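Local structure of ribosomal RNA small subunit methyltransferase D (Haemophilus influenzae, 2IFT) at residues Asp38-Thr43 with Leu158-Thr163; Asn90-Asn95 with Ala106-Gln111; Asp115-Pro120 with Glu141-Leu146; Val129-Pro134 with Ser145-Asn150. The protein probably methylates the N2 amine of guanosine 966 in 16S rRNA of the assembled 30S particle, using S-adenosyl-L-methionine as methyl donor. All blocks are in the same frame, centred on the assembly; numbering follows the deposited sequence.

Interaction 1 of 4, residues Asp38-Thr43 with Leu158-Thr163; sequences DRVKET and LIYVET
The seven-stranded sheet of the class I methyltransferase fold is met by the start of helix 39-52, where Val40 packs against Tyr160 of strand 157-164. Val40 comes to the rim of the phenol ring, near its plane: CG1 lies 3.6 Å from Tyr160 CE2, with Tyr160 CD2 also in range of the same methyl. Because Val40 holds CG1 anti to its own backbone N (chi1 -179°), this branch rather than CG2 makes the contact. The backbone of the next residue is near too, with Lys41 N 4.2 Å from Tyr160 CE2. At the far end of the ring, Tyr160 OH donates to Glu162 OE1, two residues along the strand and in the plane of the ring; the modelled separation is so short that its exact value is doubtful. Lys41 NZ is 5.7 Å from Glu162 OE1, so the opposite charges may attract without pairing directly. Tyr188 of strand 186-193 touches Val40, Tyr160 and Glu162. Further along helix 39-52, Leu44 and Leu48 pack on Leu158, while the backbone of Tyr160 pairs with Val129 and Leu131 of strand 126-131.

Interaction 2 of 4, residues Asn90-Asn95 with Ala106-Gln111; sequences NQLKKN and AEVINQ
Val108 pushes its side chain from strand 106-109 toward helix 86-98 and meets Lys93 and Leu92 there. Its CG1 stands anti to the backbone N (chi1 179°), which puts CG2 beside that N, and CG2 is the methyl that reaches the helix. Lys93 supplies a hydrocarbon chain rather than a charge. Its CG is 3.9 Å from Val108 CG2, and further out Lys93 CE comes within 4.1 Å of Val108 CB, so the lysine is laid across the valine at a slant. With every torsion beyond CG near 180°, the lysine stays straight, and its methylenes screen one side of the valine while the amine continues past it. Leu92 takes part through the base of its side chain: CB is 4.2 Å from Val108 CG2. These elements belong to a beta-alpha-beta unit, in which strand 78-82 leads into helix 86-98 and the chain returns as strand 106-109, parallel to the first and at one edge of the sheet. Leu92 also packs on Phe81 within the unit and on Phe69 of helix 66-73 outside it, and Leu96, one turn after Leu92, touches Val108 as well. The neighbouring Ile109 points its side chain to the other face of the sheet, against Phe116. Just past the strand, Asn110 is the centre of an inverse gamma turn, closed by Gln111 N donating to Ile109 O at 3.0 Å.

Interaction 3 of 4, residues Asp115-Pro120 with Glu141-Leu146; sequences DFLKQP and EQAISL
Leu117 and Leu146 bring the chain just after helix 113-116 up against helix 139-149, their CA atoms 5.8 Å apart. The tight part lies at the base of the side chains: Leu117 CB sits 3.8 Å from Leu146 CB, and the same Leu146 CB is 3.8 Å from Leu117 O, so side chain and backbone both press on the helix. One turn earlier on the helix, Ala143 receives the end of the buried leucine, with Leu117 CD1 4.3 Å from Ala143 CB. The type I turn from Phe116 to Gln119 swings the next residue outward, and there the packing is looser. Lys118 crosses Leu146 using its aliphatic part, CG being 4.0 Å from Leu146 CD2; its chain runs extended and bends only at the end (chi4 -60°), the amine lying on the exposed side. No hydrogen bond joins the two segments. Instead, Leu117 O is taken by two donors from beyond the helix, Asn150 ND2 and Trp152 NE1. The chemistry therefore divides the work: apolar contact brings turn and helix together, while the carbonyl at their junction is satisfied from the chain that follows the helix.

Interaction 4 of 4, residues Val129-Pro134 with Ser145-Asn150; sequences VFLDPP and SLLCEN
Strand 126-131 and helix 139-149 are layered with Val129 CA 9.4 Å from Leu147 CA, a spacing that the side chains of Val129, Leu131 and Leu147 fill by meeting end to end. They form part of a beta-alpha-beta crossover: the chain leaves strand 126-131, runs through helix 139-149, and comes back as strand 157-164, the parallel neighbour in the sheet. Val129 and Leu131 are two apart in sequence, so both look to the helix side, while Phe130 between them faces the opposite layer and touches Tyr160. Leu147 answers the pair with a single methyl. Its CG is set beside the backbone N (chi1 -78°), and from there CD1 extends to the strand, 3.9 Å from Val129 CG1. Further apolar packing surrounds this buried contact: Ala143 and Ile144, earlier on the helix, pack on Leu131, and Leu153 touches both Val129 and Leu147. Beyond the strand, Asp132, Pro133 and Pro134 are the first three residues of the Asp-Pro-Pro-Phe motif that amino-methylating enzymes carry at this point of the fold, where it is generally placed beside the target amine; they do not reach residues 145-150, although Pro133 packs on Leu139 and Ala140 near the start of the same helix. The helix ends at Glu149, and Asn150 leaves helical geometry with its N still bonded to Leu146 O. On the strand, Val129 CG1 and Leu131 CD1 stand 4.5 Å apart, and Leu147 CD1 nests against both, 4.1 Å from Leu131 CD1.

Overall arrangement
Interactions 1 and 4 are the buried contacts and sit on neighbouring, hydrogen-bonded strands, while their helices lie on opposite faces of the sheet. Interactions 3 and 4 both use helix 139-149, sharing Ser145 and Leu146, but with different sides of it: Leu147 turns to the sheet and Leu146 to the outer turn. Interaction 2 lies at the sheet's far edge and joins interaction 3 through Ile109 and Phe116. Towards the surface, in interactions 2 and 3, lysine methylenes supplement the aliphatic core; interaction 4 is purely aliphatic, and interaction 1 adds an aromatic ring tied to a carboxylate.

Interaction 1 of 4, residues Asp38-Thr43 with Leu158-Thr163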
loop_
_atom_site.group_PDB
_atom_site.type_symbol
_atom_site.label_atom_id
_atom_site.label_comp_id
_atom_site.label_asym_id
_atom_site.label_seq_id
_atom_site.Cartn_x
_atom_site.Cartn_y
_atom_site.Cartn_z
ATOM N N ASP A 38 -13.069 -4.014 3.412
ATOM C CA ASP A 38 -13.575 -3.010 4.336
ATOM C C ASP A 38 -14.030 -1.738 3.610
ATOM O O ASP A 38 -13.762 -1.546 2.419
ATOM C CB ASP A 38 -12.505 -2.675 5.372
ATOM N N ARG A 39 -14.708 -0.867 4.350
ATOM C CA ARG A 39 -15.232 0.382 3.808
ATOM C C ARG A 39 -14.172 1.377 3.343
ATOM O O ARG A 39 -14.217 1.840 2.204
ATOM C CB ARG A 39 -16.150 1.045 4.836
ATOM N N VAL A 40 -13.231 1.712 4.223
ATOM C CA VAL A 40 -12.177 2.669 3.882
ATOM C C VAL A 40 -11.494 2.299 2.570
ATOM O O VAL A 40 -11.198 3.166 1.744
ATOM C CB VAL A 40 -11.099 2.758 4.999
ATOM C CG1 VAL A 40 -10.031 3.771 4.617
ATOM C CG2 VAL A 40 -11.741 3.161 6.310
ATOM N N LYS A 41 -11.255 1.005 2.393
ATOM C CA LYS A 41 -10.608 0.474 1.201
ATOM C C LYS A 41 -11.351 0.919 -0.057
ATOM O O LYS A 41 -10.749 1.395 -1.023
ATOM C CB LYS A 41 -10.617 -1.047 1.273
ATOM C CG LYS A 41 -9.285 -1.723 1.071
ATOM C CD LYS A 41 -9.456 -3.226 1.223
ATOM C CE LYS A 41 -10.109 -3.568 2.559
ATOM N NZ LYS A 41 -10.443 -5.014 2.675
ATOM N N GLU A 42 -12.669 0.745 -0.026
ATOM C CA GLU A 42 -13.537 1.104 -1.138
ATOM C C GLU A 42 -13.520 2.596 -1.447
ATOM O O GLU A 42 -13.375 2.990 -2.600
ATOM C CB GLU A 42 -14.961 0.652 -0.842
ATOM N N THR A 43 -13.671 3.427 -0.421
ATOM C CA THR A 43 -13.673 4.868 -0.631
ATOM C C THR A 43 -12.344 5.365 -1.192
ATOM O O THR A 43 -12.292 6.375 -1.893
ATOM C CB THR A 43 -14.033 5.637 0.670
ATOM O OG1 THR A 43 -13.684 7.021 0.522
ATOM C CG2 THR A 43 -13.324 5.045 1.872
ATOM N N LEU A 158 -2.328 9.597 -1.513
ATOM C CA LEU A 158 -3.221 9.098 -0.471
ATOM C C LEU A 158 -2.454 8.036 0.293
ATOM O O LEU A 158 -1.738 7.236 -0.307
ATOM C CB LEU A 158 -4.472 8.475 -1.089
ATOM C CG LEU A 158 -5.234 9.431 -2.005
ATOM C CD1 LEU A 158 -6.453 8.730 -2.585
ATOM C CD2 LEU A 158 -5.642 10.667 -1.220
ATOM N N ILE A 159 -2.579 8.039 1.614
ATOM C CA ILE A 159 -1.878 7.056 2.428
ATOM C C ILE A 159 -2.882 6.288 3.255
ATOM O O ILE A 159 -3.613 6.857 4.070
ATOM C CB ILE A 159 -0.862 7.699 3.396
ATOM C CG1 ILE A 159 -0.022 8.735 2.656
ATOM C CG2 ILE A 159 0.053 6.606 3.994
ATOM C CD1 ILE A 159 0.740 8.155 1.522
ATOM N N TYR A 160 -2.917 4.986 3.016
ATOM C CA TYR A 160 -3.812 4.093 3.719
ATOM C C TYR A 160 -3.037 3.449 4.858
ATOM O O TYR A 160 -1.937 2.915 4.668
ATOM C CB TYR A 160 -4.333 3.034 2.756
ATOM C CG TYR A 160 -5.232 2.025 3.408
ATOM C CD1 TYR A 160 -4.717 0.852 3.954
ATOM C CD2 TYR A 160 -6.598 2.250 3.499
ATOM C CE1 TYR A 160 -5.545 -0.072 4.572
ATOM C CE2 TYR A 160 -7.436 1.334 4.119
ATOM C CZ TYR A 160 -6.904 0.172 4.654
ATOM O OH TYR A 160 -7.733 -0.750 5.261
ATOM N N VAL A 161 -3.612 3.503 6.047
ATOM C CA VAL A 161 -2.953 2.947 7.212
ATOM C C VAL A 161 -3.921 2.159 8.075
ATOM O O VAL A 161 -5.055 2.571 8.298
ATOM C CB VAL A 161 -2.321 4.074 8.064
ATOM C CG1 VAL A 161 -1.627 3.487 9.286
ATOM C CG2 VAL A 161 -1.342 4.874 7.214
ATOM N N GLU A 162 -3.459 1.006 8.533
ATOM C CA GLU A 162 -4.246 0.150 9.400
ATOM C C GLU A 162 -3.432 -0.010 10.662
ATOM O O GLU A 162 -2.283 -0.440 10.616
ATOM C CB GLU A 162 -4.476 -1.207 8.758
ATOM C CG GLU A 162 -5.444 -1.178 7.603
ATOM C CD GLU A 162 -5.760 -2.565 7.102
ATOM O OE1 GLU A 162 -6.564 -2.685 6.159
ATOM O OE2 GLU A 162 -5.199 -3.537 7.656
ATOM N N THR A 163 -4.034 0.321 11.792
ATOM C CA THR A 163 -3.328 0.263 13.053
ATOM C C THR A 163 -4.182 -0.292 14.192
ATOM O O THR A 163 -5.374 -0.545 14.006
ATOM C CB THR A 163 -2.811 1.679 13.373
ATOM O OG1 THR A 163 -1.395 1.709 13.172
ATOM C CG2 THR A 163 -3.163 2.110 14.775
#

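Interaction 2 of 4, residues Asn90-Asn95 with Ala106-Gln111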
loop_
_atom_site.group_PDB
_atom_site.type_symbol
_atom_site.label_atom_id
_atom_site.label_comp_id
_atom_site.label_asym_id
_atom_site.label_seq_id
_atom_site.Cartn_x
_atom_site.Cartn_y
_atom_site.Cartn_z
ATOM N N ASN A 90 8.622 -14.509 -2.925
ATOM C CA ASN A 90 8.646 -15.382 -4.101
ATOM C C ASN A 90 7.219 -15.676 -4.535
ATOM O O ASN A 90 6.919 -15.733 -5.727
ATOM C CB ASN A 90 9.348 -16.709 -3.807
ATOM C CG ASN A 90 10.814 -16.538 -3.487
ATOM O OD1 ASN A 90 11.505 -15.711 -4.089
ATOM N ND2 ASN A 90 11.306 -17.336 -2.546
ATOM N N GLN A 91 6.339 -15.872 -3.561
ATOM C CA GLN A 91 4.943 -16.142 -3.864
ATOM C C GLN A 91 4.399 -14.973 -4.687
ATOM O O GLN A 91 3.769 -15.174 -5.726
ATOM C CB GLN A 91 4.152 -16.297 -2.565
ATOM C CG GLN A 91 2.686 -16.654 -2.746
ATOM C CD GLN A 91 2.475 -17.988 -3.449
ATOM O OE1 GLN A 91 3.327 -18.880 -3.399
ATOM N NE2 GLN A 91 1.324 -18.136 -4.095
ATOM N N LEU A 92 4.658 -13.750 -4.226
ATOM C CA LEU A 92 4.201 -12.563 -4.942
ATOM C C LEU A 92 4.660 -12.622 -6.397
ATOM O O LEU A 92 3.860 -12.469 -7.309
ATOM C CB LEU A 92 4.742 -11.289 -4.285
ATOM C CG LEU A 92 4.170 -10.869 -2.924
ATOM C CD1 LEU A 92 4.897 -9.626 -2.430
ATOM C CD2 LEU A 92 2.678 -10.592 -3.035
ATOM N N LYS A 93 5.951 -12.847 -6.609
ATOM C CA LYS A 93 6.487 -12.927 -7.960
ATOM C C LYS A 93 5.780 -14.004 -8.764
ATOM O O LYS A 93 5.489 -13.825 -9.947
ATOM C CB LYS A 93 7.974 -13.233 -7.923
ATOM C CG LYS A 93 8.839 -12.079 -7.494
ATOM C CD LYS A 93 10.273 -12.542 -7.387
ATOM C CE LYS A 93 11.188 -11.437 -6.930
ATOM N NZ LYS A 93 12.569 -11.971 -6.732
ATOM N N LYS A 94 5.502 -15.125 -8.112
ATOM C CA LYS A 94 4.831 -16.227 -8.772
ATOM C C LYS A 94 3.435 -15.810 -9.219
ATOM O O LYS A 94 3.000 -16.169 -10.313
ATOM C CB LYS A 94 4.757 -17.436 -7.838
ATOM C CG LYS A 94 4.110 -18.661 -8.464
ATOM C CD LYS A 94 4.352 -19.902 -7.615
ATOM C CE LYS A 94 3.598 -21.122 -8.151
ATOM N NZ LYS A 94 2.118 -21.015 -7.939
ATOM N N ASN A 95 2.730 -15.056 -8.382
ATOM C CA ASN A 95 1.393 -14.607 -8.752
ATOM C C ASN A 95 1.452 -13.539 -9.840
ATOM O O ASN A 95 0.596 -13.503 -10.715
ATOM C CB ASN A 95 0.640 -14.080 -7.531
ATOM C CG ASN A 95 0.146 -15.193 -6.635
ATOM O OD1 ASN A 95 -0.246 -16.255 -7.116
ATOM N ND2 ASN A 95 0.144 -14.957 -5.331
ATOM N N ALA A 106 4.434 -4.005 -12.356
ATOM C CA ALA A 106 4.564 -4.474 -10.975
ATOM C C ALA A 106 6.007 -4.832 -10.648
ATOM O O ALA A 106 6.715 -5.410 -11.473
ATOM C CB ALA A 106 3.670 -5.681 -10.744
ATOM N N GLU A 107 6.440 -4.491 -9.440
ATOM C CA GLU A 107 7.801 -4.783 -9.010
ATOM C C GLU A 107 7.843 -5.275 -7.572
ATOM O O GLU A 107 7.139 -4.758 -6.713
ATOM C CB GLU A 107 8.669 -3.534 -9.144
ATOM C CG GLU A 107 10.034 -3.671 -8.512
ATOM C CD GLU A 107 10.908 -2.459 -8.732
ATOM O OE1 GLU A 107 10.381 -1.321 -8.718
ATOM O OE2 GLU A 107 12.128 -2.645 -8.902
ATOM N N VAL A 108 8.683 -6.270 -7.313
ATOM C CA VAL A 108 8.823 -6.831 -5.973
ATOM C C VAL A 108 10.227 -6.557 -5.442
ATOM O O VAL A 108 11.216 -6.983 -6.038
ATOM C CB VAL A 108 8.589 -8.370 -5.973
ATOM C CG1 VAL A 108 8.773 -8.939 -4.560
ATOM C CG2 VAL A 108 7.187 -8.685 -6.483
ATOM N N ILE A 109 10.309 -5.829 -4.332
ATOM C CA ILE A 109 11.592 -5.520 -3.714
ATOM C C ILE A 109 11.628 -6.250 -2.384
ATOM O O ILE A 109 10.816 -5.978 -1.504
ATOM C CB ILE A 109 11.758 -4.006 -3.471
ATOM C CG1 ILE A 109 11.759 -3.269 -4.814
ATOM C CG2 ILE A 109 13.059 -3.736 -2.711
ATOM C CD1 ILE A 109 11.914 -1.771 -4.700
ATOM N N ASN A 110 12.562 -7.188 -2.257
ATOM C CA ASN A 110 12.702 -7.995 -1.049
ATOM C C ASN A 110 13.439 -7.243 0.067
ATOM O O ASN A 110 14.630 -7.455 0.305
ATOM C CB ASN A 110 13.423 -9.311 -1.395
ATOM C CG ASN A 110 13.587 -10.234 -0.194
ATOM O OD1 ASN A 110 12.650 -10.450 0.575
ATOM N ND2 ASN A 110 14.780 -10.791 -0.036
ATOM N N GLN A 111 12.711 -6.357 0.737
ATOM C CA GLN A 111 13.241 -5.570 1.841
ATOM C C GLN A 111 12.115 -5.167 2.768
ATOM O O GLN A 111 10.939 -5.146 2.383
ATOM C CB GLN A 111 13.878 -4.268 1.354
ATOM C CG GLN A 111 15.240 -4.356 0.727
ATOM C CD GLN A 111 15.741 -2.988 0.306
ATOM O OE1 GLN A 111 15.745 -2.043 1.107
ATOM N NE2 GLN A 111 16.168 -2.870 -0.950
#

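Interaction 3 of 4, residues Asp115-Pro120 with Glu141-Leu146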
loop_
_atom_site.group_PDB
_atom_site.type_symbol
_atom_site.label_atom_id
_atom_site.label_comp_id
_atom_site.label_asym_id
_atom_site.label_seq_id
_atom_site.Cartn_x
_atom_site.Cartn_y
_atom_site.Cartn_z
ATOM N N ASP A 115 13.554 -0.198 6.338
ATOM C CA ASP A 115 14.909 0.127 5.912
ATOM C C ASP A 115 14.933 0.660 4.493
ATOM O O ASP A 115 15.681 1.589 4.192
ATOM C CB ASP A 115 15.845 -1.088 6.043
ATOM C CG ASP A 115 16.214 -1.384 7.494
ATOM O OD1 ASP A 115 16.497 -0.425 8.244
ATOM O OD2 ASP A 115 16.233 -2.567 7.887
ATOM N N PHE A 116 14.111 0.080 3.626
ATOM C CA PHE A 116 14.036 0.519 2.238
ATOM C C PHE A 116 13.735 2.020 2.145
ATOM O O PHE A 116 14.358 2.738 1.364
ATOM C CB PHE A 116 12.944 -0.272 1.497
ATOM C CG PHE A 116 12.545 0.317 0.161
ATOM C CD1 PHE A 116 11.361 1.037 0.029
ATOM C CD2 PHE A 116 13.326 0.107 -0.971
ATOM C CE1 PHE A 116 10.952 1.532 -1.221
ATOM C CE2 PHE A 116 12.930 0.599 -2.225
ATOM C CZ PHE A 116 11.739 1.311 -2.346
ATOM N N LEU A 117 12.779 2.475 2.952
ATOM C CA LEU A 117 12.363 3.872 2.963
ATOM C C LEU A 117 13.351 4.856 3.603
ATOM O O LEU A 117 13.094 6.051 3.612
ATOM C CB LEU A 117 10.992 4.004 3.654
ATOM C CG LEU A 117 9.783 3.300 3.014
ATOM C CD1 LEU A 117 8.569 3.478 3.908
ATOM C CD2 LEU A 117 9.503 3.877 1.625
ATOM N N LYS A 118 14.468 4.369 4.135
ATOM C CA LYS A 118 15.456 5.270 4.749
ATOM C C LYS A 118 16.328 5.943 3.693
ATOM O O LYS A 118 17.071 6.877 3.994
ATOM C CB LYS A 118 16.364 4.519 5.726
ATOM C CG LYS A 118 15.687 4.035 6.987
ATOM C CD LYS A 118 16.668 3.244 7.846
ATOM C CE LYS A 118 16.006 2.755 9.117
ATOM N NZ LYS A 118 15.515 3.906 9.912
ATOM N N GLN A 119 16.233 5.468 2.455
ATOM C CA GLN A 119 17.008 6.023 1.355
ATOM C C GLN A 119 16.370 7.308 0.799
ATOM O O GLN A 119 15.309 7.254 0.184
ATOM C CB GLN A 119 17.128 4.965 0.258
ATOM C CG GLN A 119 17.848 5.421 -0.987
ATOM C CD GLN A 119 17.903 4.339 -2.033
ATOM O OE1 GLN A 119 18.778 3.463 -2.009
ATOM N NE2 GLN A 119 16.957 4.378 -2.958
ATOM N N PRO A 120 17.011 8.477 1.014
ATOM C CA PRO A 120 16.508 9.778 0.539
ATOM C C PRO A 120 16.308 9.813 -0.973
ATOM O O PRO A 120 17.248 9.594 -1.729
ATOM C CB PRO A 120 17.594 10.758 0.989
ATOM C CG PRO A 120 18.120 10.126 2.245
ATOM C CD PRO A 120 18.217 8.661 1.848
ATOM N N GLU A 141 3.978 3.887 12.251
ATOM C CA GLU A 141 4.436 5.227 12.601
ATOM C C GLU A 141 5.837 5.476 12.044
ATOM O O GLU A 141 6.118 6.544 11.489
ATOM C CB GLU A 141 4.432 5.403 14.113
ATOM N N GLN A 142 6.716 4.492 12.193
ATOM C CA GLN A 142 8.076 4.620 11.675
ATOM C C GLN A 142 8.061 4.823 10.150
ATOM O O GLN A 142 8.777 5.675 9.612
ATOM C CB GLN A 142 8.891 3.372 12.025
ATOM C CG GLN A 142 9.145 3.177 13.523
ATOM C CD GLN A 142 9.871 1.869 13.827
ATOM O OE1 GLN A 142 10.955 1.605 13.290
ATOM N NE2 GLN A 142 9.274 1.040 14.692
ATOM N N ALA A 143 7.236 4.044 9.457
ATOM C CA ALA A 143 7.130 4.145 8.009
ATOM C C ALA A 143 6.618 5.522 7.587
ATOM O O ALA A 143 7.128 6.114 6.626
ATOM C CB ALA A 143 6.204 3.065 7.478
ATOM N N ILE A 144 5.609 6.019 8.306
ATOM C CA ILE A 144 5.034 7.324 8.003
ATOM C C ILE A 144 6.150 8.353 8.019
ATOM O O ILE A 144 6.343 9.100 7.062
ATOM C CB ILE A 144 3.978 7.751 9.064
ATOM C CG1 ILE A 144 2.820 6.758 9.088
ATOM C CG2 ILE A 144 3.475 9.153 8.763
ATOM C CD1 ILE A 144 2.143 6.578 7.768
ATOM N N SER A 145 6.876 8.381 9.129
ATOM C CA SER A 145 7.974 9.307 9.302
ATOM C C SER A 145 8.951 9.262 8.132
ATOM O O SER A 145 9.339 10.297 7.608
ATOM C CB SER A 145 8.710 9.001 10.608
ATOM O OG SER A 145 10.033 9.508 10.559
ATOM N N LEU A 146 9.338 8.064 7.717
ATOM C CA LEU A 146 10.276 7.916 6.610
ATOM C C LEU A 146 9.704 8.396 5.269
ATOM O O LEU A 146 10.398 9.049 4.490
ATOM C CB LEU A 146 10.719 6.460 6.517
ATOM C CG LEU A 146 11.461 5.952 7.766
ATOM C CD1 LEU A 146 11.658 4.440 7.683
ATOM C CD2 LEU A 146 12.810 6.668 7.895
#

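Interaction 4 of 4, residues Val129-Pro134 with Ser145-Asn150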
loop_
_atom_site.group_PDB
_atom_site.type_symbol
_atom_site.label_atom_id
_atom_site.label_comp_id
_atom_site.label_asym_id
_atom_site.label_seq_id
_atom_site.Cartn_x
_atom_site.Cartn_y
_atom_site.Cartn_z
ATOM N N VAL A 129 -0.118 4.837 -1.209
ATOM C CA VAL A 129 0.648 3.996 -0.290
ATOM C C VAL A 129 -0.228 3.207 0.676
ATOM O O VAL A 129 -1.124 3.775 1.310
ATOM C CB VAL A 129 1.625 4.842 0.549
ATOM C CG1 VAL A 129 2.362 3.958 1.536
ATOM C CG2 VAL A 129 2.613 5.564 -0.358
ATOM N N PHE A 130 0.043 1.903 0.778
ATOM C CA PHE A 130 -0.668 0.994 1.674
ATOM C C PHE A 130 0.281 0.579 2.798
ATOM O O PHE A 130 1.303 -0.074 2.549
ATOM C CB PHE A 130 -1.115 -0.285 0.945
ATOM C CG PHE A 130 -1.930 -0.041 -0.289
ATOM C CD1 PHE A 130 -1.379 -0.252 -1.547
ATOM C CD2 PHE A 130 -3.243 0.416 -0.198
ATOM C CE1 PHE A 130 -2.121 -0.013 -2.709
ATOM C CE2 PHE A 130 -3.994 0.655 -1.349
ATOM C CZ PHE A 130 -3.423 0.439 -2.614
ATOM N N LEU A 131 -0.045 0.968 4.025
ATOM C CA LEU A 131 0.760 0.619 5.189
ATOM C C LEU A 131 -0.058 -0.189 6.189
ATOM O O LEU A 131 -0.823 0.384 6.974
ATOM C CB LEU A 131 1.262 1.872 5.895
ATOM C CG LEU A 131 2.285 2.747 5.201
ATOM C CD1 LEU A 131 2.567 3.937 6.081
ATOM C CD2 LEU A 131 3.553 1.959 4.937
ATOM N N ASP A 132 0.094 -1.509 6.158
ATOM C CA ASP A 132 -0.622 -2.365 7.093
ATOM C C ASP A 132 0.317 -3.383 7.753
ATOM O O ASP A 132 0.151 -4.592 7.616
ATOM C CB ASP A 132 -1.786 -3.068 6.390
ATOM C CG ASP A 132 -1.326 -4.066 5.344
ATOM O OD1 ASP A 132 -0.341 -3.775 4.631
ATOM O OD2 ASP A 132 -1.958 -5.141 5.232
ATOM N N PRO A 133 1.325 -2.894 8.484
ATOM C CA PRO A 133 2.262 -3.796 9.153
ATOM C C PRO A 133 1.689 -4.306 10.475
ATOM O O PRO A 133 0.649 -3.841 10.940
ATOM C CB PRO A 133 3.475 -2.911 9.376
ATOM C CG PRO A 133 2.849 -1.612 9.693
ATOM C CD PRO A 133 1.766 -1.496 8.629
ATOM N N PRO A 134 2.366 -5.283 11.093
ATOM C CA PRO A 134 1.895 -5.828 12.368
ATOM C C PRO A 134 1.820 -4.708 13.398
ATOM O O PRO A 134 2.493 -3.686 13.258
ATOM C CB PRO A 134 2.962 -6.864 12.707
ATOM C CG PRO A 134 3.364 -7.367 11.354
ATOM C CD PRO A 134 3.486 -6.080 10.558
ATOM N N SER A 145 6.876 8.381 9.129
ATOM C CA SER A 145 7.974 9.307 9.302
ATOM C C SER A 145 8.951 9.262 8.132
ATOM O O SER A 145 9.339 10.297 7.608
ATOM C CB SER A 145 8.710 9.001 10.608
ATOM O OG SER A 145 10.033 9.508 10.559
ATOM N N LEU A 146 9.338 8.064 7.717
ATOM C CA LEU A 146 10.276 7.916 6.610
ATOM C C LEU A 146 9.704 8.396 5.269
ATOM O O LEU A 146 10.398 9.049 4.490
ATOM C CB LEU A 146 10.719 6.460 6.517
ATOM C CG LEU A 146 11.461 5.952 7.766
ATOM C CD1 LEU A 146 11.658 4.440 7.683
ATOM C CD2 LEU A 146 12.810 6.668 7.895
ATOM N N LEU A 147 8.447 8.069 4.990
ATOM C CA LEU A 147 7.822 8.523 3.752
ATOM C C LEU A 147 7.982 10.033 3.651
ATOM O O LEU A 147 8.410 10.554 2.624
ATOM C CB LEU A 147 6.330 8.174 3.733
ATOM C CG LEU A 147 5.949 6.729 3.406
ATOM C CD1 LEU A 147 4.458 6.549 3.606
ATOM C CD2 LEU A 147 6.345 6.397 1.969
ATOM N N CYS A 148 7.636 10.728 4.734
ATOM C CA CYS A 148 7.730 12.191 4.790
ATOM C C CYS A 148 9.159 12.699 4.761
ATOM O O CYS A 148 9.498 13.614 4.014
ATOM C CB CYS A 148 7.066 12.718 6.060
ATOM S SG CYS A 148 5.294 13.000 5.925
ATOM N N GLU A 149 9.989 12.102 5.602
ATOM C CA GLU A 149 11.381 12.489 5.716
ATOM C C GLU A 149 12.170 12.355 4.432
ATOM O O GLU A 149 12.926 13.242 4.075
ATOM C CB GLU A 149 12.052 11.641 6.789
ATOM C CG GLU A 149 12.791 12.429 7.847
ATOM C CD GLU A 149 12.899 11.654 9.150
ATOM O OE1 GLU A 149 13.529 10.568 9.151
ATOM O OE2 GLU A 149 12.344 12.128 10.171
ATOM N N ASN A 150 11.976 11.250 3.720
ATOM C CA ASN A 150 12.762 11.015 2.528
ATOM C C ASN A 150 12.181 11.238 1.141
ATOM O O ASN A 150 12.548 10.547 0.194
ATOM C CB ASN A 150 13.413 9.633 2.640
ATOM C CG ASN A 150 14.299 9.516 3.882
ATOM O OD1 ASN A 150 15.183 10.342 4.101
ATOM N ND2 ASN A 150 14.058 8.497 4.699
#